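Local coordinates for protein Poly(A) RNA polymerase GLD2 (Rattus norvegicus, PDB 6LBK) that probably adds AMP from ATP to RNA 3' ends, building poly(A) tails on selected cytoplasmic mRNAs and monoadenylating some microRNAs, at residues 57-62 and 371-376; 205-210 and 285-290. The protein carries 1 engineered substitution. All blocks are in the same frame, centred on the assembly; numbering follows the deposited sequence.

Overall arrangement
Both contacts lie in the helical part of this poly(A) polymerase fragment, away from the predicted catalytic magnesium site. Their centres are about 12 Å apart. Along the chain the order is 57-62, 205-210, 285-290, 371-376, so contact 2 falls within the long excursion that contact 1 closes. In sequence, the strands of the five-stranded sheet of the nucleotidyltransferase region come between helix 51-63 and helix 200-213. The two contacts meet at helix 200-213, where Leu-59 CD2 packs on Val-206 CG2 at 3.8 Å and Leu-371 CD1 lies 3.9 Å from Lys-209 CB. Pieces near both ends of the modelled chain are thus joined to one helical core, whose helix 283-297 belongs to the PAP-associated region.

Contact 1: residues 57-62 and 371-376; sequences LELFET and LPLRAA
Within 57-62, a segment of helix 51-63, Leu-59 is the side chain that meets Leu-371, Leu-373 and Ala-376 of the C-terminal loop. The apolar packing is shared between its two methyl branches. CD1 takes Leu-373 and Ala-376. It approaches Ala-376 CB to 3.5 Å and Leu-373 CD1 to 3.9 Å. The same Leu-373 methyl also lies 4.0 Å from Leu-59 CB, so it rests along the side of the chain, the two leucines crossing at a slant. CD2 takes Leu-371 and meets its CD1 tip to tip at 3.8 Å. Both of these leucines have CG anti to the backbone N (chi1 -178° for Leu-59 and -167° for Leu-371), which extends them toward each other. Helix 200-213 borders the CD2 branch of Leu-59, so this branch sits between the loop and a second helix.

The hydrogen bonds all lie on one side of the contact or the other. In the loop, Ala-375 N bonds to Pro-372 O at 3.1 Å and closes a type I beta turn. Leu-373 N is held by Asn-368 OD1. On the helix, Glu-58 O receives Thr-62 OG1 at 3.0 Å and Thr-62 N at 3.1 Å, from opposite faces of its carbonyl plane.

Chemically, the join between these segments is wholly apolar, nearly all of it methyl on methyl. It therefore depends on shape and on burial of Leu-59 and Leu-371, while the polar bonds nearby serve the turn and the helix separately.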
loop_
_atom_site.group_PDB
_atom_site.type_symbol
_atom_site.label_atom_id
_atom_site.label_comp_id
_atom_site.label_asym_id
_atom_site.label_seq_id
_atom_site.Cartn_x
_atom_site.Cartn_y
_atom_site.Cartn_z
ATOM N N LEU A 57 -10.903 11.026 11.531
ATOM C CA LEU A 57 -9.687 11.630 12.069
ATOM C C LEU A 57 -9.270 11.001 13.395
ATOM O O LEU A 57 -8.071 10.845 13.649
ATOM C CB LEU A 57 -9.845 13.135 12.225
ATOM C CG LEU A 57 -9.707 13.782 10.863
ATOM C CD1 LEU A 57 -10.151 15.207 10.953
ATOM C CD2 LEU A 57 -8.301 13.708 10.434
ATOM N N GLU A 58 -10.232 10.669 14.267
ATOM C CA GLU A 58 -9.914 9.994 15.528
ATOM C C GLU A 58 -9.222 8.657 15.277
ATOM O O GLU A 58 -8.194 8.343 15.897
ATOM C CB GLU A 58 -11.188 9.803 16.359
ATOM C CG GLU A 58 -11.365 10.788 17.495
ATOM C CD GLU A 58 -12.774 10.763 18.104
ATOM O OE1 GLU A 58 -13.211 9.690 18.579
ATOM O OE2 GLU A 58 -13.435 11.830 18.138
ATOM N N LEU A 59 -9.768 7.860 14.356
ATOM C CA LEU A 59 -9.145 6.590 14.003
ATOM C C LEU A 59 -7.786 6.816 13.343
ATOM O O LEU A 59 -6.821 6.081 13.607
ATOM C CB LEU A 59 -10.071 5.800 13.073
ATOM C CG LEU A 59 -9.594 4.420 12.634
ATOM C CD1 LEU A 59 -9.770 3.441 13.767
ATOM C CD2 LEU A 59 -10.351 3.962 11.421
ATOM N N PHE A 60 -7.691 7.834 12.487
ATOM C CA PHE A 60 -6.427 8.145 11.842
ATOM C C PHE A 60 -5.355 8.452 12.875
ATOM O O PHE A 60 -4.268 7.870 12.851
ATOM C CB PHE A 60 -6.608 9.318 10.884
ATOM C CG PHE A 60 -5.326 9.789 10.294
ATOM C CD1 PHE A 60 -4.460 8.878 9.675
ATOM C CD2 PHE A 60 -4.978 11.126 10.349
ATOM C CE1 PHE A 60 -3.247 9.289 9.143
ATOM C CE2 PHE A 60 -3.781 11.559 9.805
ATOM C CZ PHE A 60 -2.905 10.633 9.196
ATOM N N GLU A 61 -5.667 9.331 13.821
ATOM C CA GLU A 61 -4.658 9.803 14.752
ATOM C C GLU A 61 -4.267 8.737 15.767
ATOM O O GLU A 61 -3.104 8.693 16.193
ATOM C CB GLU A 61 -5.192 11.032 15.464
ATOM C CG GLU A 61 -5.500 12.168 14.532
ATOM C CD GLU A 61 -5.359 13.497 15.210
ATOM O OE1 GLU A 61 -6.385 14.214 15.330
ATOM O OE2 GLU A 61 -4.225 13.810 15.638
ATOM N N THR A 62 -5.194 7.842 16.140
ATOM C CA THR A 62 -4.781 6.797 17.074
ATOM C C THR A 62 -4.124 5.591 16.392
ATOM O O THR A 62 -3.309 4.914 17.032
ATOM C CB THR A 62 -5.967 6.355 17.947
ATOM O OG1 THR A 62 -7.038 5.869 17.126
ATOM C CG2 THR A 62 -6.466 7.514 18.821
ATOM N N LEU A 371 -17.319 -0.235 10.247
ATOM C CA LEU A 371 -16.103 -0.578 10.968
ATOM C C LEU A 371 -16.335 -0.338 12.456
ATOM O O LEU A 371 -16.457 0.819 12.881
ATOM C CB LEU A 371 -14.949 0.284 10.449
ATOM C CG LEU A 371 -13.449 0.099 10.702
ATOM C CD1 LEU A 371 -12.738 1.284 10.087
ATOM C CD2 LEU A 371 -13.071 0.002 12.171
ATOM N N PRO A 372 -16.400 -1.383 13.279
ATOM C CA PRO A 372 -16.476 -1.164 14.732
ATOM C C PRO A 372 -15.246 -0.413 15.219
ATOM O O PRO A 372 -14.119 -0.909 15.127
ATOM C CB PRO A 372 -16.545 -2.588 15.301
ATOM C CG PRO A 372 -16.121 -3.499 14.172
ATOM C CD PRO A 372 -16.551 -2.802 12.924
ATOM N N LEU A 373 -15.470 0.794 15.754
ATOM C CA LEU A 373 -14.356 1.629 16.203
ATOM C C LEU A 373 -13.660 1.068 17.438
ATOM O O LEU A 373 -12.538 1.493 17.743
ATOM C CB LEU A 373 -14.830 3.063 16.482
ATOM C CG LEU A 373 -14.804 4.076 15.335
ATOM C CD1 LEU A 373 -13.379 4.320 14.837
ATOM C CD2 LEU A 373 -15.690 3.606 14.212
ATOM N N ARG A 374 -14.296 0.127 18.150
ATOM C CA ARG A 374 -13.678 -0.516 19.306
ATOM C C ARG A 374 -12.699 -1.620 18.914
ATOM O O ARG A 374 -11.832 -1.978 19.722
ATOM C CB ARG A 374 -14.759 -1.093 20.231
ATOM C CG ARG A 374 -15.861 -0.101 20.617
ATOM C CD ARG A 374 -16.684 -0.566 21.823
ATOM N NE ARG A 374 -17.572 -1.698 21.543
ATOM C CZ ARG A 374 -18.848 -1.590 21.174
ATOM N NH1 ARG A 374 -19.402 -0.396 21.022
ATOM N NH2 ARG A 374 -19.574 -2.679 20.949
ATOM N N ALA A 375 -12.809 -2.159 17.698
ATOM C CA ALA A 375 -11.948 -3.235 17.228
ATOM C C ALA A 375 -10.629 -2.744 16.647
ATOM O O ALA A 375 -9.721 -3.556 16.439
ATOM C CB ALA A 375 -12.682 -4.078 16.178
ATOM N N ALA A 376 -10.492 -1.442 16.366
ATOM C CA ALA A 376 -9.223 -0.898 15.892
ATOM C C ALA A 376 -8.430 -0.286 17.044
ATOM O O ALA A 376 -7.352 -0.778 17.393
ATOM C CB ALA A 376 -9.461 0.137 14.793
#

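Contact 2: residues 205-210 and 285-290; sequences LVIKKW and DLLLGF
Phe-290, which packs against Ile-207 across this contact, gives its backbone N to Leu-286 O in a helical bond of 2.8 Å. On the facing helix, Trp-210 N bonds to Val-206 O at the same length. The motif is a buried helix-helix crossing in the helical domain, between helix 200-213 and helix 283-297. The axes of segments 205-210 and 285-290 cross at -45° and come within 11.5 Å, and apolar side chains fill the distance.

Ile-207 is central. Its CD1 methyl sits over one face of the Phe-290 ring as a CH-pi contact, 3.7 Å from the centroid and 22° off the ring normal. It is offset toward the rim and comes nearest to Phe-290 CD2, at 3.4 Å. The torsions put it there. CG1 is anti to the carbonyl carbon and chi2 is extended (178°), so CD1 reaches out to the ring. Phe-290 comes from the opposite direction.

Leu-287 slides past Ile-207. Its CD1 lies 3.7 Å from Ile-207 CG1 and 4.3 Å from Val-206 CG1. Beyond these pairs, Val-233 of helix 226-239 touches both Ile-207 and Phe-290, and Ile-56 of helix 51-63 touches Leu-287. With alanine at Phe-290, Ile-207 CD1 and CG2 would probably lose the ring they pack on, and a gap would be likely beside Val-233.

The second Ile-207 branch also meets this ring, with CG2 lying 3.9 Å from Phe-290 CE2.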
loop_
_atom_site.group_PDB
_atom_site.type_symbol
_atom_site.label_atom_id
_atom_site.label_comp_id
_atom_site.label_asym_id
_atom_site.label_seq_id
_atom_site.Cartn_x
_atom_site.Cartn_y
_atom_site.Cartn_z
ATOM N N LEU A 205 -6.224 5.282 5.370
ATOM C CA LEU A 205 -6.100 4.469 6.576
ATOM C C LEU A 205 -7.449 3.866 6.969
ATOM O O LEU A 205 -7.540 2.667 7.276
ATOM C CB LEU A 205 -5.504 5.302 7.718
ATOM C CG LEU A 205 -5.145 4.750 9.110
ATOM C CD1 LEU A 205 -6.292 4.103 9.902
ATOM C CD2 LEU A 205 -3.977 3.791 8.962
ATOM N N VAL A 206 -8.505 4.689 7.008
ATOM C CA VAL A 206 -9.811 4.141 7.377
ATOM C C VAL A 206 -10.237 3.083 6.372
ATOM O O VAL A 206 -10.849 2.074 6.732
ATOM C CB VAL A 206 -10.868 5.256 7.493
ATOM C CG1 VAL A 206 -11.174 5.887 6.106
ATOM C CG2 VAL A 206 -12.126 4.700 8.116
ATOM N N ILE A 207 -9.870 3.269 5.107
ATOM C CA ILE A 207 -10.232 2.321 4.067
ATOM C C ILE A 207 -9.445 1.012 4.204
ATOM O O ILE A 207 -10.003 -0.079 4.019
ATOM C CB ILE A 207 -10.035 3.010 2.712
ATOM C CG1 ILE A 207 -11.169 4.049 2.527
ATOM C CG2 ILE A 207 -9.992 2.009 1.617
ATOM C CD1 ILE A 207 -11.096 4.861 1.236
ATOM N N LYS A 208 -8.156 1.086 4.558
ATOM C CA LYS A 208 -7.389 -0.127 4.858
ATOM C C LYS A 208 -8.003 -0.883 6.035
ATOM O O LYS A 208 -8.197 -2.101 5.970
ATOM C CB LYS A 208 -5.935 0.228 5.177
ATOM C CG LYS A 208 -4.966 0.255 4.015
ATOM C CD LYS A 208 -3.607 0.612 4.562
ATOM C CE LYS A 208 -2.524 0.567 3.521
ATOM N NZ LYS A 208 -1.202 0.258 4.144
ATOM N N LYS A 209 -8.297 -0.178 7.135
ATOM C CA LYS A 209 -8.916 -0.854 8.276
ATOM C C LYS A 209 -10.254 -1.457 7.877
ATOM O O LYS A 209 -10.585 -2.578 8.274
ATOM C CB LYS A 209 -9.095 0.101 9.464
ATOM C CG LYS A 209 -7.786 0.625 10.094
ATOM C CD LYS A 209 -6.924 -0.533 10.607
ATOM C CE LYS A 209 -5.633 -0.063 11.256
ATOM N NZ LYS A 209 -4.722 -1.211 11.577
ATOM N N TRP A 210 -11.021 -0.734 7.065
ATOM C CA TRP A 210 -12.317 -1.220 6.620
ATOM C C TRP A 210 -12.175 -2.513 5.831
ATOM O O TRP A 210 -12.821 -3.522 6.146
ATOM C CB TRP A 210 -13.003 -0.135 5.781
ATOM C CG TRP A 210 -14.158 -0.649 5.095
ATOM C CD1 TRP A 210 -15.408 -0.854 5.619
ATOM C CD2 TRP A 210 -14.212 -1.077 3.742
ATOM N NE1 TRP A 210 -16.244 -1.370 4.660
ATOM C CE2 TRP A 210 -15.537 -1.518 3.496
ATOM C CE3 TRP A 210 -13.271 -1.118 2.697
ATOM C CZ2 TRP A 210 -15.940 -1.999 2.259
ATOM C CZ3 TRP A 210 -13.674 -1.598 1.463
ATOM C CH2 TRP A 210 -15.006 -2.029 1.254
ATOM N N ASP A 285 -17.864 12.665 3.417
ATOM C CA ASP A 285 -18.344 12.737 2.037
ATOM C C ASP A 285 -17.478 11.894 1.108
ATOM O O ASP A 285 -17.996 11.142 0.273
ATOM C CB ASP A 285 -18.380 14.196 1.551
ATOM C CG ASP A 285 -19.546 15.020 2.161
ATOM O OD1 ASP A 285 -20.562 14.427 2.603
ATOM O OD2 ASP A 285 -19.440 16.276 2.188
ATOM N N LEU A 286 -16.154 11.965 1.276
ATOM C CA LEU A 286 -15.252 11.227 0.391
ATOM C C LEU A 286 -15.265 9.731 0.667
ATOM O O LEU A 286 -15.189 8.935 -0.267
ATOM C CB LEU A 286 -13.840 11.781 0.510
ATOM C CG LEU A 286 -13.705 13.159 -0.118
ATOM C CD1 LEU A 286 -12.455 13.835 0.443
ATOM C CD2 LEU A 286 -13.652 13.026 -1.638
ATOM N N LEU A 287 -15.356 9.316 1.928
ATOM C CA LEU A 287 -15.438 7.880 2.198
ATOM C C LEU A 287 -16.740 7.295 1.644
ATOM O O LEU A 287 -16.741 6.195 1.065
ATOM C CB LEU A 287 -15.292 7.600 3.696
ATOM C CG LEU A 287 -15.530 6.147 4.170
ATOM C CD1 LEU A 287 -14.555 5.148 3.601
ATOM C CD2 LEU A 287 -15.682 6.016 5.720
ATOM N N LEU A 288 -17.866 8.008 1.819
ATOM C CA LEU A 288 -19.108 7.571 1.183
ATOM C C LEU A 288 -18.937 7.482 -0.330
ATOM O O LEU A 288 -19.286 6.463 -0.940
ATOM C CB LEU A 288 -20.258 8.514 1.552
ATOM C CG LEU A 288 -21.348 7.959 2.462
ATOM C CD1 LEU A 288 -22.513 8.927 2.549
ATOM C CD2 LEU A 288 -21.812 6.633 1.958
ATOM N N GLY A 289 -18.363 8.525 -0.950
ATOM C CA GLY A 289 -18.196 8.511 -2.396
ATOM C C GLY A 289 -17.283 7.393 -2.871
ATOM O O GLY A 289 -17.500 6.800 -3.925
ATOM N N PHE A 290 -16.242 7.090 -2.106
ATOM C CA PHE A 290 -15.342 6.019 -2.520
ATOM C C PHE A 290 -16.048 4.674 -2.472
ATOM O O PHE A 290 -15.838 3.835 -3.348
ATOM C CB PHE A 290 -14.071 6.014 -1.668
ATOM C CG PHE A 290 -13.296 4.743 -1.763
ATOM C CD1 PHE A 290 -12.357 4.559 -2.752
ATOM C CD2 PHE A 290 -13.526 3.717 -0.857
ATOM C CE1 PHE A 290 -11.649 3.386 -2.819
ATOM C CE2 PHE A 290 -12.839 2.549 -0.922
ATOM C CZ PHE A 290 -11.884 2.381 -1.902
#